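Local coordinates for DisA protein (Sorangium cellulosum, PDB 6CCA), which probably transfers methyl groups to a carbon of the growing polyketide chain on the disorazol assembly line, as a carbon methyltransferase linked to gem-dimethylation, at residues 68-71 against 72-76; 157-160 against 161-165; 197-200 against 201-204; 205-208 against 209-213. All blocks are in the same frame, centred on the assembly; numbering follows the deposited sequence.

Overall arrangement
Four short helical contacts follow one another along the single chain. Contact 1 closes helix 55-75 and contact 2 closes helix 152-163; their centres lie about 11 Å apart and they touch, mainly through Tyr-162, which meets Leu-68, Cys-71 and Asp-75 and joins two helices of the helical part. Contacts 3 and 4 are consecutive turns of helix 196-216, with centres about 13 Å apart. This helix packs on strands 300-306, 330-337 and 402-409 of the mixed sheet of the methyltransferase domain. Contacts 1 and 4 lie on opposite sides of the chain's centre, their centres about 44 Å apart. Contacts 2 and 3 come within about 12 Å at their nearest atoms.

Contact 1: 68-71 against 72-76; sequences LLLC and IFQDM
Leu-69 and Phe-73, one turn apart, run alongside each other off the same face of alpha-helix 55-75 at its C-terminal end. Among apolar groups this is the main pair: CD1 of Leu-69 comes 3.6 Å from CE2 of Phe-73, at the same flank of the ring where the carbonyl O of Leu-69 sits near the ring plane. Leu-108, Ile-111 and Leu-112 of helix 102-114 pack on Leu-69, and Leu-112 also reaches Phe-73, so the pair faces that helix. Leu-70 meets the amide of Gln-74 across the next turn, its CG 3.8 Å from NE2. With CG of Gln-74 anti to the carbonyl carbon (chi1 -64°) and the chain extended beyond it, the amide is carried past Leu-70 to Thr-132, Phe-79 and Lys-134, whose backbone atoms bond both its ends.

The backbone bonds are regular i to i+4 links, from Ile-72 N to Leu-68 O at 2.9 Å through to Asp-75 N to Cys-71 O at 2.8 Å. Ile-72 turns its CG1 branch back along the helix, where it lies 3.4 Å from Leu-68 O, while its side chain packs on Tyr-162 and Tyr-165. OD2 of the Asp-75 carboxylate makes a weak hydrogen bond with Tyr-162 OH, while OD1 is in loose contact with the Cys-71 thiol, 4.1 Å from SG.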
loop_
_atom_site.group_PDB
_atom_site.type_symbol
_atom_site.label_atom_id
_atom_site.label_comp_id
_atom_site.label_asym_id
_atom_site.label_seq_id
_atom_site.Cartn_x
_atom_site.Cartn_y
_atom_site.Cartn_z
ATOM N N LEU A 68 -2.613 19.713 10.426
ATOM C CA LEU A 68 -3.930 19.119 10.634
ATOM C C LEU A 68 -3.938 18.318 11.913
ATOM O O LEU A 68 -4.923 18.347 12.655
ATOM C CB LEU A 68 -4.245 18.200 9.400
ATOM C CG LEU A 68 -5.708 17.741 9.285
ATOM C CD1 LEU A 68 -6.749 18.878 9.187
ATOM C CD2 LEU A 68 -5.760 16.771 8.088
ATOM N N LEU A 69 -2.876 17.525 12.126
ATOM C CA LEU A 69 -2.763 16.750 13.320
ATOM C C LEU A 69 -2.740 17.648 14.575
ATOM O O LEU A 69 -3.409 17.349 15.555
ATOM C CB LEU A 69 -1.523 15.858 13.255
ATOM C CG LEU A 69 -1.282 15.024 14.486
ATOM C CD1 LEU A 69 -2.436 14.129 14.859
ATOM C CD2 LEU A 69 -0.008 14.175 14.303
ATOM N N LEU A 70 -1.970 18.704 14.555
ATOM C CA LEU A 70 -1.993 19.624 15.700
ATOM C C LEU A 70 -3.438 20.116 15.959
ATOM O O LEU A 70 -3.930 20.115 17.125
ATOM C CB LEU A 70 -1.085 20.782 15.484
ATOM C CG LEU A 70 -1.010 21.810 16.642
ATOM C CD1 LEU A 70 -0.701 21.206 18.003
ATOM C CD2 LEU A 70 0.005 22.930 16.301
ATOM N N CYS A 71 -4.119 20.488 14.876
ATOM C CA CYS A 71 -5.521 20.906 14.936
ATOM C C CYS A 71 -6.410 19.834 15.546
ATOM O O CYS A 71 -7.255 20.168 16.400
ATOM C CB CYS A 71 -6.018 21.383 13.585
ATOM S SG CYS A 71 -7.544 22.366 13.722
ATOM N N ILE A 72 -6.215 18.551 15.214
ATOM C CA ILE A 72 -7.028 17.494 15.810
ATOM C C ILE A 72 -6.868 17.449 17.350
ATOM O O ILE A 72 -7.843 17.442 18.126
ATOM C CB ILE A 72 -6.620 16.126 15.216
ATOM C CG1 ILE A 72 -7.122 16.059 13.767
ATOM C CG2 ILE A 72 -7.147 14.977 16.088
ATOM C CD1 ILE A 72 -6.495 14.979 12.919
ATOM N N PHE A 73 -5.641 17.447 17.810
ATOM C CA PHE A 73 -5.425 17.570 19.279
ATOM C C PHE A 73 -6.095 18.822 19.904
ATOM O O PHE A 73 -6.728 18.718 20.990
ATOM C CB PHE A 73 -3.940 17.520 19.606
ATOM C CG PHE A 73 -3.355 16.133 19.565
ATOM C CD1 PHE A 73 -3.471 15.284 20.664
ATOM C CD2 PHE A 73 -2.671 15.702 18.466
ATOM C CE1 PHE A 73 -2.918 14.007 20.651
ATOM C CE2 PHE A 73 -2.103 14.434 18.429
ATOM C CZ PHE A 73 -2.205 13.585 19.514
ATOM N N GLN A 74 -5.949 19.986 19.263
ATOM C CA GLN A 74 -6.536 21.210 19.783
ATOM C C GLN A 74 -8.029 21.100 19.861
ATOM O O GLN A 74 -8.639 21.492 20.896
ATOM C CB GLN A 74 -6.166 22.418 18.961
ATOM C CG GLN A 74 -4.684 22.677 19.008
ATOM C CD GLN A 74 -4.239 23.859 18.253
ATOM O OE1 GLN A 74 -4.904 24.341 17.311
ATOM N NE2 GLN A 74 -3.070 24.372 18.643
ATOM N N ASP A 75 -8.638 20.533 18.802
ATOM C CA ASP A 75 -10.072 20.199 18.856
ATOM C C ASP A 75 -10.422 19.291 20.013
ATOM O O ASP A 75 -11.513 19.352 20.471
ATOM C CB ASP A 75 -10.532 19.483 17.599
ATOM C CG ASP A 75 -10.496 20.386 16.363
ATOM O OD1 ASP A 75 -10.457 21.629 16.475
ATOM O OD2 ASP A 75 -10.538 19.854 15.244
ATOM N N MET A 76 -9.541 18.392 20.424
ATOM C CA MET A 76 -9.785 17.583 21.603
ATOM C C MET A 76 -9.366 18.248 22.945
ATOM O O MET A 76 -9.425 17.584 23.980
ATOM C CB MET A 76 -9.114 16.242 21.436
ATOM C CG MET A 76 -9.717 15.380 20.336
ATOM S SD MET A 76 -8.714 13.980 19.882
ATOM C CE MET A 76 -9.286 12.798 21.058
#

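Contact 2: 157-160 against 161-165; sequences LLWA and CYRRY
Trp-159 and Tyr-162 form an offset stack near the C-terminal end of helix 152-163, the six-membered ring of the indole and the phenol having centroids 4.5 Å apart and planes at 30°. CE2 of Tyr-162 stands 3.6 Å from CH2 of Trp-159, and CD2 lies over the indole face, displaced toward its rim. Both side chains have CG anti to the backbone N (chi1 -162° and 163°), which sends the two rings out in the same direction. The aliphatic part of Arg-163 covers the pyrrole end of the indole, with CD 3.8 Å from NE1 of Trp-159.

Backbone i to i+4 bonds, Tyr-162 N to Leu-158 O at 2.8 Å and Arg-163 N to Trp-159 O at 3.0 Å, hold the turn that sets Tyr-162 three and Arg-163 four residues after Trp-159. Further out, Tyr-162 OH is hydrogen-bonded to Lys-135 NZ and weakly to Asp-75 OD2 of helix 55-75, which probably helps fix the ring. Leu-68 of that helix packs on both aromatic rings, whereas Leu-157 and Cys-161 meet Leu-179 of helix 175-179, and Leu-158 rests on Phe-343 and Leu-346 of helix 342-346.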
loop_
_atom_site.group_PDB
_atom_site.type_symbol
_atom_site.label_atom_id
_atom_site.label_comp_id
_atom_site.label_asym_id
_atom_site.label_seq_id
_atom_site.Cartn_x
_atom_site.Cartn_y
_atom_site.Cartn_z
ATOM N N LEU A 157 -9.679 13.021 1.461
ATOM C CA LEU A 157 -9.736 11.942 2.433
ATOM C C LEU A 157 -9.273 12.422 3.844
ATOM O O LEU A 157 -9.854 12.058 4.846
ATOM C CB LEU A 157 -8.853 10.785 1.972
ATOM C CG LEU A 157 -8.801 9.649 3.007
ATOM C CD1 LEU A 157 -10.207 9.172 3.317
ATOM C CD2 LEU A 157 -7.956 8.453 2.539
ATOM N N LEU A 158 -8.130 13.131 3.912
ATOM C CA LEU A 158 -7.657 13.621 5.213
ATOM C C LEU A 158 -8.682 14.527 5.855
ATOM O O LEU A 158 -8.877 14.486 7.059
ATOM C CB LEU A 158 -6.374 14.392 5.061
ATOM C CG LEU A 158 -5.147 13.568 4.762
ATOM C CD1 LEU A 158 -3.974 14.487 4.733
ATOM C CD2 LEU A 158 -4.897 12.561 5.904
ATOM N N TRP A 159 -9.303 15.400 5.071
ATOM C CA TRP A 159 -10.338 16.310 5.605
ATOM C C TRP A 159 -11.561 15.570 6.115
ATOM O O TRP A 159 -12.041 15.857 7.204
ATOM C CB TRP A 159 -10.725 17.399 4.588
ATOM C CG TRP A 159 -11.435 18.550 5.238
ATOM C CD1 TRP A 159 -12.778 18.816 5.191
ATOM C CD2 TRP A 159 -10.868 19.486 6.158
ATOM N NE1 TRP A 159 -13.049 19.913 5.985
ATOM C CE2 TRP A 159 -11.906 20.318 6.607
ATOM C CE3 TRP A 159 -9.581 19.712 6.609
ATOM C CZ2 TRP A 159 -11.684 21.403 7.447
ATOM C CZ3 TRP A 159 -9.357 20.746 7.486
ATOM C CH2 TRP A 159 -10.405 21.602 7.883
ATOM N N ALA A 160 -11.973 14.495 5.434
ATOM C CA ALA A 160 -13.082 13.673 5.926
ATOM C C ALA A 160 -12.711 12.999 7.260
ATOM O O ALA A 160 -13.525 12.906 8.179
ATOM C CB ALA A 160 -13.507 12.635 4.867
ATOM N N CYS A 161 -11.483 12.541 7.380
ATOM C CA CYS A 161 -11.041 11.905 8.615
ATOM C C CYS A 161 -10.965 12.987 9.709
ATOM O O CYS A 161 -11.408 12.770 10.823
ATOM C CB CYS A 161 -9.660 11.288 8.449
ATOM S SG CYS A 161 -9.691 9.773 7.429
ATOM N N TYR A 162 -10.362 14.139 9.359
ATOM C CA TYR A 162 -10.225 15.292 10.281
ATOM C C TYR A 162 -11.541 15.625 10.982
ATOM O O TYR A 162 -11.655 15.742 12.241
ATOM C CB TYR A 162 -9.666 16.523 9.568
ATOM C CG TYR A 162 -9.935 17.764 10.392
ATOM C CD1 TYR A 162 -9.187 18.035 11.495
ATOM C CD2 TYR A 162 -10.943 18.637 10.071
ATOM C CE1 TYR A 162 -9.450 19.128 12.303
ATOM C CE2 TYR A 162 -11.257 19.723 10.881
ATOM C CZ TYR A 162 -10.496 19.977 11.994
ATOM O OH TYR A 162 -10.775 21.035 12.841
ATOM N N ARG A 163 -12.572 15.721 10.163
ATOM C CA ARG A 163 -13.882 16.079 10.722
ATOM C C ARG A 163 -14.393 15.126 11.762
ATOM O O ARG A 163 -15.211 15.543 12.628
ATOM C CB ARG A 163 -14.903 16.319 9.611
ATOM C CG ARG A 163 -14.567 17.488 8.704
ATOM C CD ARG A 163 -15.646 17.745 7.639
ATOM N NE ARG A 163 -16.799 18.401 8.255
ATOM C CZ ARG A 163 -18.017 17.942 8.267
ATOM N NH1 ARG A 163 -18.311 16.815 7.647
ATOM N NH2 ARG A 163 -19.008 18.680 8.852
ATOM N N ARG A 164 -14.007 13.854 11.723
ATOM C CA ARG A 164 -14.488 12.911 12.681
ATOM C C ARG A 164 -13.431 12.378 13.557
ATOM O O ARG A 164 -13.628 11.323 14.247
ATOM C CB ARG A 164 -15.116 11.717 11.921
ATOM C CG ARG A 164 -16.159 12.145 10.926
ATOM C CD ARG A 164 -17.406 12.590 11.604
ATOM N NE ARG A 164 -17.990 11.575 12.493
ATOM C CZ ARG A 164 -18.732 10.537 12.086
ATOM N NH1 ARG A 164 -18.958 10.293 10.810
ATOM N NH2 ARG A 164 -19.267 9.740 12.991
ATOM N N TYR A 165 -12.246 13.004 13.527
ATOM C CA TYR A 165 -11.049 12.359 14.158
ATOM C C TYR A 165 -11.188 12.075 15.669
ATOM O O TYR A 165 -10.819 11.005 16.132
ATOM C CB TYR A 165 -9.721 13.132 13.862
ATOM C CG TYR A 165 -8.585 12.164 13.476
ATOM C CD1 TYR A 165 -7.766 11.580 14.460
ATOM C CD2 TYR A 165 -8.364 11.819 12.131
ATOM C CE1 TYR A 165 -6.782 10.703 14.104
ATOM C CE2 TYR A 165 -7.353 10.923 11.750
ATOM C CZ TYR A 165 -6.558 10.383 12.736
ATOM O OH TYR A 165 -5.573 9.478 12.388
#

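Contact 3: 197-200 against 201-204; sequences TADH and FNEL
His-200 turns the edge of its imidazole toward the face of Phe-201, a T-shaped (edge-to-face) pair with planes at 76° and centroids 4.7 Å apart. The atom that enters is CD2 of His-200, which stands 3.6 Å above the phenyl plane and over the ring centre. The two side chains leave the backbone differently: CG of His-200 is anti to its backbone N (chi1 170°), whereas CG of Phe-201 lies opposite its carbonyl carbon, and these first torsions swing the neighbouring rings toward each other, His-200 edge-on over Phe-201. Farther round the imidazole, CD1 of Leu-204 approaches NE2 of His-200 obliquely at 3.7 Å. That nitrogen is hydrogen-bonded to NE2 of His-392, whose ring also meets Phe-201. The flank of Phe-201 is met by Thr-197 O, 3.2 Å from CD2 and near the ring plane.

These residues belong to helix 196-216, which lies against the sheet of the methyltransferase domain. Phe-201 reaches Val-404 on strand 402-409 and Asn-335 on strand 330-337.

Asp-199 and Asn-202 have their carboxylate and amide planes 47° apart. One water joins them, donating to OD1 of Asp-199 and accepting from ND2 of Asn-202 at 3.0 Å. Both atoms have further partners near the start of the helix, Gly-194 N for OD1 of Asp-199 and Tyr-192 O for ND2 of Asn-202.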
loop_
_atom_site.group_PDB
_atom_site.type_symbol
_atom_site.label_atom_id
_atom_site.label_comp_id
_atom_site.label_asym_id
_atom_site.label_seq_id
_atom_site.Cartn_x
_atom_site.Cartn_y
_atom_site.Cartn_z
ATOM N N THR A 197 -0.125 10.055 -9.592
ATOM C CA THR A 197 0.855 9.126 -8.990
ATOM C C THR A 197 0.285 7.695 -8.961
ATOM O O THR A 197 0.988 6.740 -9.348
ATOM C CB THR A 197 1.318 9.586 -7.591
ATOM O OG1 THR A 197 0.224 9.568 -6.687
ATOM C CG2 THR A 197 1.955 10.996 -7.651
ATOM N N ALA A 198 -0.966 7.518 -8.529
ATOM C CA ALA A 198 -1.542 6.153 -8.487
ATOM C C ALA A 198 -1.533 5.532 -9.930
ATOM O O ALA A 198 -1.227 4.340 -10.121
ATOM C CB ALA A 198 -2.952 6.108 -7.909
ATOM N N ASP A 199 -1.939 6.332 -10.914
ATOM C CA ASP A 199 -2.024 5.815 -12.270
ATOM C C ASP A 199 -0.678 5.460 -12.821
ATOM O O ASP A 199 -0.550 4.448 -13.502
ATOM C CB ASP A 199 -2.708 6.835 -13.202
ATOM C CG ASP A 199 -4.196 6.968 -12.932
ATOM O OD1 ASP A 199 -4.792 6.099 -12.270
ATOM O OD2 ASP A 199 -4.741 7.975 -13.424
ATOM N N HIS A 200 0.358 6.194 -12.464
ATOM C CA HIS A 200 1.712 5.882 -12.928
ATOM C C HIS A 200 2.112 4.463 -12.475
ATOM O O HIS A 200 2.572 3.606 -13.263
ATOM C CB HIS A 200 2.696 6.891 -12.374
ATOM C CG HIS A 200 4.101 6.506 -12.599
ATOM N ND1 HIS A 200 4.819 6.928 -13.695
ATOM C CD2 HIS A 200 4.931 5.715 -11.885
ATOM C CE1 HIS A 200 6.052 6.434 -13.624
ATOM N NE2 HIS A 200 6.142 5.703 -12.532
ATOM N N PHE A 201 1.946 4.207 -11.205
ATOM C CA PHE A 201 2.233 2.878 -10.669
ATOM C C PHE A 201 1.285 1.764 -11.139
ATOM O O PHE A 201 1.748 0.649 -11.346
ATOM C CB PHE A 201 2.488 2.893 -9.162
ATOM C CG PHE A 201 3.697 3.714 -8.816
ATOM C CD1 PHE A 201 4.964 3.220 -8.974
ATOM C CD2 PHE A 201 3.535 5.042 -8.371
ATOM C CE1 PHE A 201 6.055 4.014 -8.635
ATOM C CE2 PHE A 201 4.623 5.840 -8.115
ATOM C CZ PHE A 201 5.885 5.306 -8.290
ATOM N N ASN A 202 0.001 2.073 -11.309
ATOM C CA ASN A 202 -0.973 1.106 -11.870
ATOM C C ASN A 202 -0.530 0.661 -13.259
ATOM O O ASN A 202 -0.557 -0.538 -13.634
ATOM C CB ASN A 202 -2.379 1.732 -11.935
ATOM C CG ASN A 202 -3.030 1.927 -10.576
ATOM O OD1 ASN A 202 -2.664 1.295 -9.594
ATOM N ND2 ASN A 202 -4.085 2.738 -10.550
ATOM N N GLU A 203 -0.019 1.614 -14.018
ATOM C CA GLU A 203 0.411 1.348 -15.374
ATOM C C GLU A 203 1.677 0.540 -15.410
ATOM O O GLU A 203 1.769 -0.339 -16.267
ATOM C CB GLU A 203 0.519 2.628 -16.218
ATOM C CG GLU A 203 -0.850 3.273 -16.462
ATOM C CD GLU A 203 -1.820 2.447 -17.331
ATOM O OE1 GLU A 203 -1.412 1.575 -18.129
ATOM O OE2 GLU A 203 -3.039 2.642 -17.159
ATOM N N LEU A 204 2.581 0.762 -14.437
ATOM C CA LEU A 204 3.768 -0.070 -14.314
ATOM C C LEU A 204 3.464 -1.500 -13.954
ATOM O O LEU A 204 4.100 -2.409 -14.454
ATOM C CB LEU A 204 4.807 0.489 -13.295
ATOM C CG LEU A 204 5.657 1.651 -13.725
ATOM C CD1 LEU A 204 6.520 2.050 -12.542
ATOM C CD2 LEU A 204 6.511 1.198 -14.932
HETATM O O HOH W 1 -5.002 3.766 -13.207
#

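Contact 4: 205-208 against 209-213; sequences VIKS and LLVFL
Val-205 and Leu-209 are joined through the backbone, Leu-209 N reaching Val-205 O at 3.1 Å, in a regular alpha-helical turn of helix 196-216. The next three residues repeat the i to i+4 pattern: Leu-210 N to Ile-206 O at 3.0 Å, Val-211 N to Lys-207 O at 2.9 Å and Phe-212 N to Ser-208 O at 3.1 Å. This part of the helix packs against strand 300-306 of the central sheet of the methyltransferase domain and against helices 239-246 and 34-41. Val-205 and Leu-209 touch lightly, CG1 to CD1, and face strand 300-306, where they meet Leu-304 and Val-302.

On another flank Ile-206 and Leu-210 project together. CG2 of Ile-206 stands 4.0 Å from CD1 of Leu-210, and the pair faces helix 239-246 through Ala-245 and Leu-246. Val-211 meets Ser-37 and Ile-41 of helix 34-41, and Ile-41 also touches Ser-208. The hydroxyl of Ser-208 folds back along its own helix: OG is anti to the carbonyl carbon (chi1 -57°) and is hydrogen-bonded to Leu-204 O, one turn earlier, so a buried polar group is satisfied by the main chain.

Lys-207, on the exposed side, bends at chi2 and then runs on extended across Val-211, its methylenes and terminal NZ passing CG2 of that valine, with CD 4.1 Å and NZ 4.1 Å from it.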
loop_
_atom_site.group_PDB
_atom_site.type_symbol
_atom_site.label_atom_id
_atom_site.label_comp_id
_atom_site.label_asym_id
_atom_site.label_seq_id
_atom_site.Cartn_x
_atom_site.Cartn_y
_atom_site.Cartn_z
ATOM N N VAL A 205 2.436 -1.748 -13.150
ATOM C CA VAL A 205 2.063 -3.141 -12.905
ATOM C C VAL A 205 1.549 -3.831 -14.212
ATOM O O VAL A 205 1.934 -4.925 -14.536
ATOM C CB VAL A 205 0.979 -3.254 -11.830
ATOM C CG1 VAL A 205 0.316 -4.647 -11.791
ATOM C CG2 VAL A 205 1.469 -2.798 -10.464
ATOM N N ILE A 206 0.670 -3.156 -14.926
ATOM C CA ILE A 206 0.086 -3.647 -16.166
ATOM C C ILE A 206 1.216 -3.921 -17.161
ATOM O O ILE A 206 1.254 -4.955 -17.783
ATOM C CB ILE A 206 -0.924 -2.662 -16.755
ATOM C CG1 ILE A 206 -2.212 -2.676 -15.920
ATOM C CG2 ILE A 206 -1.345 -3.070 -18.192
ATOM C CD1 ILE A 206 -3.231 -1.596 -16.251
ATOM N N LYS A 207 2.116 -2.980 -17.300
ATOM C CA LYS A 207 3.248 -3.155 -18.204
ATOM C C LYS A 207 4.047 -4.398 -17.842
ATOM O O LYS A 207 4.505 -5.161 -18.734
ATOM C CB LYS A 207 4.159 -1.901 -18.117
ATOM C CG LYS A 207 5.386 -1.913 -19.054
ATOM C CD LYS A 207 4.928 -2.077 -20.450
ATOM C CE LYS A 207 5.958 -1.643 -21.499
ATOM N NZ LYS A 207 5.538 -2.294 -22.795
ATOM N N SER A 208 4.288 -4.623 -16.548
ATOM C CA SER A 208 5.025 -5.767 -16.147
ATOM C C SER A 208 4.345 -7.026 -16.598
ATOM O O SER A 208 4.996 -7.967 -17.026
ATOM C CB SER A 208 5.256 -5.796 -14.649
ATOM O OG SER A 208 5.929 -4.641 -14.112
ATOM N N LEU A 209 3.021 -7.090 -16.443
ATOM C CA LEU A 209 2.308 -8.284 -16.788
ATOM C C LEU A 209 2.336 -8.539 -18.293
ATOM O O LEU A 209 2.475 -9.693 -18.744
ATOM C CB LEU A 209 0.851 -8.227 -16.257
ATOM C CG LEU A 209 0.704 -8.073 -14.738
ATOM C CD1 LEU A 209 -0.800 -7.923 -14.431
ATOM C CD2 LEU A 209 1.303 -9.183 -13.896
ATOM N N LEU A 210 2.170 -7.484 -19.079
ATOM C CA LEU A 210 2.153 -7.622 -20.506
ATOM C C LEU A 210 3.524 -8.007 -21.028
ATOM O O LEU A 210 3.632 -8.805 -21.981
ATOM C CB LEU A 210 1.663 -6.334 -21.122
ATOM C CG LEU A 210 0.160 -6.091 -20.922
ATOM C CD1 LEU A 210 -0.260 -4.808 -21.574
ATOM C CD2 LEU A 210 -0.729 -7.200 -21.458
ATOM N N VAL A 211 4.585 -7.495 -20.397
ATOM C CA VAL A 211 5.948 -7.909 -20.805
ATOM C C VAL A 211 6.159 -9.382 -20.502
ATOM O O VAL A 211 6.721 -10.177 -21.307
ATOM C CB VAL A 211 6.978 -6.985 -20.144
ATOM C CG1 VAL A 211 8.376 -7.604 -20.083
ATOM C CG2 VAL A 211 6.915 -5.654 -20.872
ATOM N N PHE A 212 5.631 -9.809 -19.386
ATOM C CA PHE A 212 5.713 -11.229 -19.048
ATOM C C PHE A 212 5.000 -12.073 -20.090
ATOM O O PHE A 212 5.560 -13.082 -20.595
ATOM C CB PHE A 212 5.131 -11.490 -17.658
ATOM C CG PHE A 212 5.297 -12.895 -17.215
ATOM C CD1 PHE A 212 4.421 -13.868 -17.591
ATOM C CD2 PHE A 212 6.440 -13.251 -16.497
ATOM C CE1 PHE A 212 4.635 -15.169 -17.147
ATOM C CE2 PHE A 212 6.650 -14.534 -16.058
ATOM C CZ PHE A 212 5.742 -15.501 -16.406
ATOM N N LEU A 213 3.788 -11.699 -20.408
ATOM C CA LEU A 213 2.999 -12.453 -21.353
ATOM C C LEU A 213 3.660 -12.474 -22.723
ATOM O O LEU A 213 3.684 -13.474 -23.361
ATOM C CB LEU A 213 1.564 -11.947 -21.431
ATOM C CG LEU A 213 0.750 -12.311 -20.196
ATOM C CD1 LEU A 213 -0.473 -11.455 -20.008
ATOM C CD2 LEU A 213 0.330 -13.743 -20.241
#